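Local coordinates for protein dihydroorotate dehydrogenase (Schistosoma mansoni, PDB 6UY4) that probably oxidises dihydroorotate to orotate with a quinone as electron acceptor, a step of de novo pyrimidine synthesis, using bound FMN, at residues 224-227 and 228-231; 176-179 and 180-183; 358-361 and 362-366. One frame throughout, in Å; residues are numbered along the deposited sequence.

Interaction 1 of 3, residues 224-227 and 228-231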
ATOM      1  N   LYS A 224      -9.843  -8.375  19.021  1.00 61.29           N
ATOM      2  CA  LYS A 224     -10.656  -9.322  18.266  1.00 65.09           C
ATOM      3  C   LYS A 224      -9.896  -9.874  17.066  1.00 66.52           C
ATOM      4  O   LYS A 224     -10.037 -11.054  16.725  1.00 64.70           O
ATOM      5  CB  LYS A 224     -11.955  -8.655  17.815  1.00 62.33           C
ATOM      6  CG  LYS A 224     -12.883  -8.259  18.950  1.00 66.31           C
ATOM      7  CD  LYS A 224     -14.060  -7.446  18.436  1.00 75.72           C
ATOM      8  CE  LYS A 224     -15.044  -7.131  19.548  1.00 70.02           C
ATOM      9  NZ  LYS A 224     -16.074  -6.146  19.114  1.00 86.80           N
ATOM     10  N   VAL A 225      -9.088  -9.035  16.414  1.00 65.11           N
ATOM     11  CA  VAL A 225      -8.342  -9.482  15.241  1.00 64.91           C
ATOM     12  C   VAL A 225      -7.305 -10.529  15.630  1.00 65.80           C
ATOM     13  O   VAL A 225      -7.147 -11.548  14.948  1.00 64.93           O
ATOM     14  CB  VAL A 225      -7.700  -8.278  14.530  1.00 62.66           C
ATOM     15  CG1 VAL A 225      -6.609  -8.737  13.578  1.00 67.20           C
ATOM     16  CG2 VAL A 225      -8.760  -7.490  13.776  1.00 64.30           C
ATOM     17  N   LEU A 226      -6.589 -10.303  16.735  1.00 64.01           N
ATOM     18  CA  LEU A 226      -5.593 -11.275  17.173  1.00 69.21           C
ATOM     19  C   LEU A 226      -6.239 -12.567  17.657  1.00 66.54           C
ATOM     20  O   LEU A 226      -5.646 -13.643  17.517  1.00 62.39           O
ATOM     21  CB  LEU A 226      -4.714 -10.675  18.268  1.00 64.75           C
ATOM     22  CG  LEU A 226      -3.756  -9.585  17.785  1.00 65.45           C
ATOM     23  CD1 LEU A 226      -2.869  -9.114  18.918  1.00 61.57           C
ATOM     24  CD2 LEU A 226      -2.924 -10.091  16.617  1.00 62.27           C
ATOM     25  N   ALA A 227      -7.441 -12.485  18.228  1.00 63.35           N
ATOM     26  CA  ALA A 227      -8.159 -13.694  18.617  1.00 60.81           C
ATOM     27  C   ALA A 227      -8.506 -14.535  17.395  1.00 66.33           C
ATOM     28  O   ALA A 227      -8.321 -15.759  17.393  1.00 73.94           O
ATOM     29  CB  ALA A 227      -9.421 -13.326  19.396  1.00 62.29           C
ATOM     30  N   ALA A 228      -9.014 -13.891  16.342  1.00 63.86           N
ATOM     31  CA  ALA A 228      -9.292 -14.604  15.100  1.00 61.70           C
ATOM     32  C   ALA A 228      -8.010 -15.142  14.479  1.00 67.45           C
ATOM     33  O   ALA A 228      -7.997 -16.247  13.924  1.00 67.88           O
ATOM     34  CB  ALA A 228     -10.015 -13.683  14.118  1.00 61.96           C
ATOM     35  N   ARG A 229      -6.922 -14.372  14.563  1.00 67.72           N
ATOM     36  CA  ARG A 229      -5.645 -14.831  14.027  1.00 63.66           C
ATOM     37  C   ARG A 229      -5.176 -16.091  14.740  1.00 66.61           C
ATOM     38  O   ARG A 229      -4.679 -17.027  14.103  1.00 68.66           O
ATOM     39  CB  ARG A 229      -4.601 -13.717  14.147  1.00 66.43           C
ATOM     40  CG  ARG A 229      -3.354 -13.896  13.282  1.00 68.41           C
ATOM     41  CD  ARG A 229      -2.295 -14.757  13.958  1.00 60.99           C
ATOM     42  NE  ARG A 229      -1.889 -14.220  15.255  1.00 70.70           N
ATOM     43  CZ  ARG A 229      -0.843 -13.422  15.441  1.00 67.96           C
ATOM     44  NH1 ARG A 229      -0.088 -13.063  14.412  1.00 63.79           N
ATOM     45  NH2 ARG A 229      -0.549 -12.984  16.657  1.00 67.01           N
ATOM     46  N   ASN A 230      -5.330 -16.137  16.065  1.00 71.10           N
ATOM     47  CA  ASN A 230      -4.902 -17.307  16.823  1.00 70.65           C
ATOM     48  C   ASN A 230      -5.771 -18.527  16.547  1.00 67.69           C
ATOM     49  O   ASN A 230      -5.336 -19.653  16.813  1.00 71.83           O
ATOM     50  CB  ASN A 230      -4.896 -16.994  18.320  1.00 67.31           C
ATOM     51  CG  ASN A 230      -3.861 -15.949  18.690  1.00 79.44           C
ATOM     52  OD1 ASN A 230      -2.892 -15.734  17.961  1.00 71.54           O
ATOM     53  ND2 ASN A 230      -4.058 -15.297  19.831  1.00 81.76           N
ATOM     54  N   GLN A 231      -6.981 -18.335  16.019  0.74 62.58           N
ATOM     55  CA  GLN A 231      -7.827 -19.463  15.647  0.74 59.11           C
ATOM     56  C   GLN A 231      -7.378 -20.143  14.363  0.74 63.27           C
ATOM     57  O   GLN A 231      -7.977 -21.152  13.977  0.74 63.49           O
ATOM     58  CB  GLN A 231      -9.280 -19.009  15.508  0.74 59.88           C
ATOM     59  CG  GLN A 231      -9.958 -18.705  16.830  0.74 65.33           C
ATOM     60  CD  GLN A 231      -9.919 -19.885  17.782  0.74 74.88           C
ATOM     61  OE1 GLN A 231      -9.160 -19.891  18.751  0.74 73.14           O
ATOM     62  NE2 GLN A 231     -10.740 -20.893  17.509  0.74 75.51           N
TER
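Val225 O accepts the backbone N-H of Arg229 at 2.9 Å, with an N-H...O angle of 153°. Ala228 N to Lys224 O (3.0 Å) and Asn230 N to Leu226 O (2.9 Å) continue the same i to i+4 ladder. The next rung weakens: Gln231 N lies 3.2 Å from Ala227 O. The helix is running out here, and Gln231 is already in the following loop. Among the side chains, Leu226 and Arg229 run side by side and point the same way. Leu226 CD2 lies over one face of the guanidinium, offset toward its rim, 3.7 Å from Arg229 NH2. Arg229 reaches this place with CG anti to its own backbone N (chi1 -163°) and with bends at chi2 and chi3. These residues form the C-terminal end of helix 215-230, which links strands 196-200 and 238-242 as a beta-alpha-beta unit of the TIM barrel. Side chains of this end also pack on helix 179-190: Val225 meets Val187 and Ala228 meets Val184. Arg229 NE gives a hydrogen bond to Asn230 OD1 at 3.3 Å, which lies 18° out of the guanidinium plane. Arg229 NH1 forms a salt bridge with Asp266 and a hydrogen bond to the carbonyl of Thr236.

Interaction 2 of 3, residues 176-179 and 180-183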
ATOM      1  N   SER A 176     -21.261  -0.956   6.557  1.00 89.17           N
ATOM      2  CA  SER A 176     -21.047  -1.989   7.561  1.00 85.94           C
ATOM      3  C   SER A 176     -21.587  -1.554   8.918  1.00 82.58           C
ATOM      4  O   SER A 176     -21.451  -0.395   9.319  1.00 80.23           O
ATOM      5  CB  SER A 176     -19.560  -2.317   7.674  1.00 83.73           C
ATOM      6  OG  SER A 176     -19.326  -3.268   8.697  1.00 82.16           O
ATOM      7  N   ALA A 177     -22.204  -2.500   9.626  1.00 85.33           N
ATOM      8  CA  ALA A 177     -22.676  -2.235  10.980  1.00 84.19           C
ATOM      9  C   ALA A 177     -21.515  -2.214  11.967  1.00 86.24           C
ATOM     10  O   ALA A 177     -21.282  -1.211  12.651  1.00 88.43           O
ATOM     11  CB  ALA A 177     -23.716  -3.281  11.390  1.00 87.95           C
ATOM     12  N   ASP A 178     -20.771  -3.317  12.051  1.00 85.63           N
ATOM     13  CA  ASP A 178     -19.597  -3.404  12.913  1.00 83.33           C
ATOM     14  C   ASP A 178     -18.351  -3.518  12.043  1.00 81.23           C
ATOM     15  O   ASP A 178     -18.072  -4.598  11.501  1.00 82.99           O
ATOM     16  CB  ASP A 178     -19.706  -4.603  13.858  1.00 78.08           C
ATOM     17  CG  ASP A 178     -18.640  -4.596  14.938  1.00 87.47           C
ATOM     18  OD1 ASP A 178     -17.881  -3.606  15.023  1.00 88.24           O
ATOM     19  OD2 ASP A 178     -18.561  -5.579  15.705  1.00 94.19           O
ATOM     20  N   PRO A 179     -17.578  -2.441  11.870  1.00 80.14           N
ATOM     21  CA  PRO A 179     -16.382  -2.538  11.015  1.00 76.68           C
ATOM     22  C   PRO A 179     -15.348  -3.520  11.534  1.00 74.65           C
ATOM     23  O   PRO A 179     -14.688  -4.194  10.734  1.00 74.12           O
ATOM     24  CB  PRO A 179     -15.845  -1.098  11.004  1.00 79.60           C
ATOM     25  CG  PRO A 179     -17.014  -0.246  11.390  1.00 75.32           C
ATOM     26  CD  PRO A 179     -17.809  -1.069  12.351  1.00 74.21           C
ATOM     27  N   THR A 180     -15.187  -3.619  12.856  1.00 72.63           N
ATOM     28  CA  THR A 180     -14.234  -4.574  13.411  1.00 72.28           C
ATOM     29  C   THR A 180     -14.603  -6.004  13.044  1.00 72.10           C
ATOM     30  O   THR A 180     -13.718  -6.849  12.873  1.00 71.18           O
ATOM     31  CB  THR A 180     -14.152  -4.423  14.930  1.00 71.61           C
ATOM     32  OG1 THR A 180     -15.384  -4.853  15.522  1.00 91.02           O
ATOM     33  CG2 THR A 180     -13.895  -2.973  15.308  1.00 70.75           C
ATOM     34  N   ALA A 181     -15.900  -6.294  12.916  1.00 74.51           N
ATOM     35  CA  ALA A 181     -16.319  -7.617  12.466  1.00 73.59           C
ATOM     36  C   ALA A 181     -15.883  -7.871  11.028  1.00 72.11           C
ATOM     37  O   ALA A 181     -15.551  -9.006  10.666  1.00 65.39           O
ATOM     38  CB  ALA A 181     -17.833  -7.764  12.603  1.00 73.18           C
ATOM     39  N   ASP A 182     -15.875  -6.826  10.196  1.00 70.55           N
ATOM     40  CA  ASP A 182     -15.408  -6.977   8.822  1.00 68.89           C
ATOM     41  C   ASP A 182     -13.919  -7.293   8.780  1.00 67.46           C
ATOM     42  O   ASP A 182     -13.480  -8.133   7.984  1.00 70.86           O
ATOM     43  CB  ASP A 182     -15.706  -5.713   8.019  1.00 66.18           C
ATOM     44  CG  ASP A 182     -17.190  -5.490   7.814  1.00 74.23           C
ATOM     45  OD1 ASP A 182     -17.994  -6.103   8.551  1.00 82.12           O
ATOM     46  OD2 ASP A 182     -17.554  -4.711   6.910  1.00 75.54           O
ATOM     47  N   TYR A 183     -13.127  -6.627   9.623  1.00 66.71           N
ATOM     48  CA  TYR A 183     -11.699  -6.923   9.680  1.00 63.56           C
ATOM     49  C   TYR A 183     -11.450  -8.333  10.197  1.00 64.46           C
ATOM     50  O   TYR A 183     -10.564  -9.036   9.698  1.00 64.68           O
ATOM     51  CB  TYR A 183     -10.981  -5.894  10.554  1.00 61.75           C
ATOM     52  CG  TYR A 183     -10.993  -4.492   9.986  1.00 65.64           C
ATOM     53  CD1 TYR A 183     -10.295  -4.188   8.825  1.00 61.95           C
ATOM     54  CD2 TYR A 183     -11.691  -3.470  10.618  1.00 68.95           C
ATOM     55  CE1 TYR A 183     -10.298  -2.910   8.304  1.00 65.91           C
ATOM     56  CE2 TYR A 183     -11.699  -2.186  10.103  1.00 71.51           C
ATOM     57  CZ  TYR A 183     -11.002  -1.913   8.946  1.00 70.05           C
ATOM     58  OH  TYR A 183     -11.005  -0.638   8.429  1.00 70.24           O
TER
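Thr180 OG1 donates to Asp178 OD1 at 2.8 Å, across the start of helix 179-190. The hydroxyl meets the carboxylate oxygen from above the carboxylate plane, 40° out of it. The two side chains cross obliquely. Asp178 has CG anti to its backbone N (chi1 -170°), which swings the carboxylate forward to the first turn. Thr180 holds OG1 between its backbone N and its carbonyl carbon (chi1 68°), and this turns the hydroxyl back to the acid. Asp178 is the N-cap residue. Its backbone O accepts two weak bonds, from Ala181 N at 3.1 Å and from Asp182 N at 3.4 Å. Pro179 opens the helix, and its O takes the N-H of Tyr183 in the carbonyl plane at 3.1 Å. The same oxygen lies 3.1 Å from Tyr183 CD2, oblique to the ring, while Pro179 CB is in loose apolar contact with the ring carbon CE2. Ser176, in the preceding loop, directs its side chain toward the helix. Its OG makes a weak bond to Asp182 OD2 at 2.9 Å. Asp182 OD2 also accepts the backbone N-H of Asn173, so this oxygen meets the preceding loop at two points, one of them weakly. Thr180 and Tyr183 both pack on Leu221 of helix 215-230, and Tyr183 lies close to Asn200, an FMN-binding residue. Two aspartates thus sit at the N-terminal end of this barrel helix. Their negative charges would probably be eased by the helix dipole and by the hydroxyls of Thr180 and Ser176, each of which donates a hydrogen bond to one carboxylate, the one from Ser176 weakly.

Interaction 3 of 3, residues 358-361 and 362-366. With QLA (2-[(4-fluorophenyl)amino]-3-hydroxynaphthalene-1,4-dione), chain B.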
ATOM      1  N   VAL A 358       3.559   4.390 -11.692  1.00 81.21           N
ATOM      2  CA  VAL A 358       2.741   5.012 -12.727  1.00 87.11           C
ATOM      3  C   VAL A 358       3.605   5.860 -13.654  1.00 86.34           C
ATOM      4  O   VAL A 358       3.430   5.844 -14.878  1.00 83.62           O
ATOM      5  CB  VAL A 358       1.612   5.842 -12.087  1.00 83.48           C
ATOM      6  CG1 VAL A 358       0.894   6.674 -13.138  1.00 84.76           C
ATOM      7  CG2 VAL A 358       0.635   4.937 -11.356  1.00 87.05           C
ATOM      8  N   TYR A 359       4.559   6.599 -13.090  1.00 84.07           N
ATOM      9  CA  TYR A 359       5.369   7.538 -13.855  1.00 82.17           C
ATOM     10  C   TYR A 359       6.667   6.940 -14.382  1.00 88.43           C
ATOM     11  O   TYR A 359       7.326   7.577 -15.211  1.00 92.05           O
ATOM     12  CB  TYR A 359       5.690   8.771 -13.003  1.00 83.26           C
ATOM     13  CG  TYR A 359       4.488   9.641 -12.710  1.00 86.30           C
ATOM     14  CD1 TYR A 359       3.995  10.520 -13.665  1.00 83.43           C
ATOM     15  CD2 TYR A 359       3.848   9.587 -11.477  1.00 86.46           C
ATOM     16  CE1 TYR A 359       2.897  11.319 -13.405  1.00 86.73           C
ATOM     17  CE2 TYR A 359       2.750  10.384 -11.208  1.00 82.19           C
ATOM     18  CZ  TYR A 359       2.278  11.247 -12.174  1.00 84.02           C
ATOM     19  OH  TYR A 359       1.186  12.040 -11.910  1.00 82.41           O
ATOM     20  N   GLN A 360       7.057   5.745 -13.935  1.00 85.15           N
ATOM     21  CA  GLN A 360       8.285   5.124 -14.408  1.00 83.22           C
ATOM     22  C   GLN A 360       8.092   3.738 -15.009  1.00 85.60           C
ATOM     23  O   GLN A 360       9.021   3.230 -15.646  1.00 90.80           O
ATOM     24  CB  GLN A 360       9.319   5.038 -13.273  1.00 83.82           C
ATOM     25  CG  GLN A 360       9.653   6.383 -12.645  1.00 85.27           C
ATOM     26  CD  GLN A 360      10.805   6.299 -11.664  1.00 83.81           C
ATOM     27  OE1 GLN A 360      11.553   5.323 -11.650  1.00 80.70           O
ATOM     28  NE2 GLN A 360      10.952   7.327 -10.835  1.00 81.93           N
ATOM     29  N   GLY A 361       6.931   3.115 -14.831  1.00 85.48           N
ATOM     30  CA  GLY A 361       6.641   1.855 -15.472  1.00 86.37           C
ATOM     31  C   GLY A 361       7.234   0.655 -14.760  1.00 85.81           C
ATOM     32  O   GLY A 361       7.700   0.744 -13.620  1.00 84.30           O
ATOM     33  N   PRO A 362       7.218  -0.496 -15.432  1.00 85.76           N
ATOM     34  CA  PRO A 362       7.725  -1.738 -14.822  1.00 84.74           C
ATOM     35  C   PRO A 362       9.165  -1.644 -14.356  1.00 84.09           C
ATOM     36  O   PRO A 362       9.479  -2.153 -13.267  1.00 85.79           O
ATOM     37  CB  PRO A 362       7.565  -2.770 -15.950  1.00 82.72           C
ATOM     38  CG  PRO A 362       6.429  -2.259 -16.750  1.00 80.81           C
ATOM     39  CD  PRO A 362       6.526  -0.754 -16.707  1.00 85.20           C
ATOM     40  N   PRO A 363      10.090  -1.038 -15.125  1.00 89.10           N
ATOM     41  CA  PRO A 363      11.497  -1.030 -14.682  1.00 91.99           C
ATOM     42  C   PRO A 363      11.725  -0.414 -13.306  1.00 86.74           C
ATOM     43  O   PRO A 363      12.792  -0.641 -12.719  1.00 93.38           O
ATOM     44  CB  PRO A 363      12.211  -0.223 -15.778  1.00 92.14           C
ATOM     45  CG  PRO A 363      11.385  -0.415 -16.978  1.00 90.57           C
ATOM     46  CD  PRO A 363       9.967  -0.433 -16.463  1.00 87.87           C
ATOM     47  N   VAL A 364      10.755   0.328 -12.761  1.00 83.80           N
ATOM     48  CA  VAL A 364      10.937   0.977 -11.465  1.00 87.83           C
ATOM     49  C   VAL A 364      11.210  -0.035 -10.361  1.00 87.93           C
ATOM     50  O   VAL A 364      11.816   0.311  -9.342  1.00 85.50           O
ATOM     51  CB  VAL A 364       9.708   1.851 -11.117  1.00 82.01           C
ATOM     52  CG1 VAL A 364       8.553   0.993 -10.620  1.00 76.85           C
ATOM     53  CG2 VAL A 364      10.075   2.911 -10.084  1.00 78.53           C
ATOM     54  N   ALA A 365      10.785  -1.289 -10.541  1.00 91.44           N
ATOM     55  CA  ALA A 365      10.999  -2.306  -9.517  1.00 82.27           C
ATOM     56  C   ALA A 365      12.482  -2.623  -9.356  1.00 84.13           C
ATOM     57  O   ALA A 365      13.028  -2.546  -8.249  1.00 82.33           O
ATOM     58  CB  ALA A 365      10.204  -3.566  -9.862  1.00 79.77           C
ATOM     59  N   HIS A 366      13.152  -2.975 -10.457  1.00 89.47           N
ATOM     60  CA  HIS A 366      14.576  -3.289 -10.406  1.00 87.19           C
ATOM     61  C   HIS A 366      15.463  -2.054 -10.441  1.00 83.22           C
ATOM     62  O   HIS A 366      16.607  -2.126  -9.978  1.00 79.04           O
ATOM     63  CB  HIS A 366      14.957  -4.221 -11.557  1.00 88.12           C
ATOM     64  CG  HIS A 366      14.762  -5.672 -11.247  1.00 91.60           C
ATOM     65  ND1 HIS A 366      13.841  -6.117 -10.323  1.00 90.45           N
ATOM     66  CD2 HIS A 366      15.384  -6.776 -11.721  1.00 91.67           C
ATOM     67  CE1 HIS A 366      13.898  -7.435 -10.250  1.00 87.19           C
ATOM     68  NE2 HIS A 366      14.826  -7.860 -11.088  1.00 92.81           N
TER
HETATM   69  C1  QLA B 401      -2.325   3.356 -13.166  1.00 96.31           C
HETATM   70  O1  QLA B 401      -2.544   2.452 -12.378  1.00108.32           O
HETATM   71  C2  QLA B 401      -1.729   3.020 -14.495  1.00 97.57           C
HETATM   72  O2  QLA B 401      -1.562   1.731 -14.752  1.00105.98           O
HETATM   73  C3  QLA B 401      -1.366   4.053 -15.391  1.00 99.49           C
HETATM   74  O3  QLA B 401      -1.594   6.356 -15.973  1.00 95.28           O
HETATM   75  C4  QLA B 401       0.420   2.813 -16.596  1.00106.55           C
HETATM   76  C5  QLA B 401       1.245   2.551 -15.512  1.00109.77           C
HETATM   77  C6  QLA B 401       2.262   1.617 -15.606  1.00112.64           C
HETATM   78  C7  QLA B 401       2.423   0.948 -16.787  1.00115.03           C
HETATM   79  C8  QLA B 401       1.625   1.166 -17.875  1.00114.93           C
HETATM   80  C9  QLA B 401       0.611   2.104 -17.774  1.00109.94           C
HETATM   81  C10 QLA B 401      -1.789   5.468 -15.102  1.00100.88           C
HETATM   82  C11 QLA B 401      -2.382   5.775 -13.786  1.00102.19           C
HETATM   83  C12 QLA B 401      -2.682   7.094 -13.470  1.00102.87           C
HETATM   84  C13 QLA B 401      -3.230   7.403 -12.241  1.00113.52           C
HETATM   85  C14 QLA B 401      -3.484   6.398 -11.316  1.00102.29           C
HETATM   86  C15 QLA B 401      -3.191   5.086 -11.620  1.00 94.45           C
HETATM   87  C16 QLA B 401      -2.635   4.765 -12.855  1.00100.34           C
HETATM   88  F1  QLA B 401       3.420   0.027 -16.882  1.00119.30           F
HETATM   89  N1  QLA B 401      -0.633   3.765 -16.487  1.00101.15           N
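Gly361 leaves helix 355-360 with a positive phi (81°) and opens a type I beta turn to Val364, closed by Val364 N to Gly361 O at 3.2 Å. The donor stands 47° out of the carbonyl plane. Pro362 and Pro363 fill the middle of the turn, and helix 364-376 follows. Val364 CB and CG1 pack against Gly361 O. The other methyl, CG2, is anti to the backbone N of Val364 and turns to Gln360, 3.2 Å from its OE1. The Gln360 and Val364 side chains cross at about a right angle. The Gln360 amide is held from outside the turn: NE2 bonds to Ser335 O, and OE1 accepts from Lys367 NZ. On the ligand side, Val358 CG1 lies 3.5 Å from inhibitor carbon C11, and CG2 lies 3.6 Å from C16. Both methyls thus meet the naphthoquinone, while Pro362 CD touches the fluorine F1 at 3.2 Å. Pro362 and Pro363 also pack on Tyr31 of helix 29-42. Around the turn that links helices 355-360 and 364-376, Val358, Gly361 and Pro362 thus line part of the inhibitor pocket, the site that in class 2 dihydroorotate dehydrogenases is associated with quinone binding.

Overall arrangement
Interactions 1 and 2 are neighbours on one flank of the barrel, with centres about 14 Å apart. They lie on adjacent helices, 215-230 and 179-190, and touch through Lys224 beside Thr180 and Val225 beside Tyr183. Both are partly buried. Interaction 2 starts its helix with carboxylates and hydroxyls, whereas interaction 1 ends its helix with a backbone ladder and an arginine. Interaction 3 lies on the opposite side of the chain's centre, with its centre about 36 Å from that of interaction 2. It is buried, joins two helices through a proline-rich turn, and is mostly apolar where it meets the inhibitor.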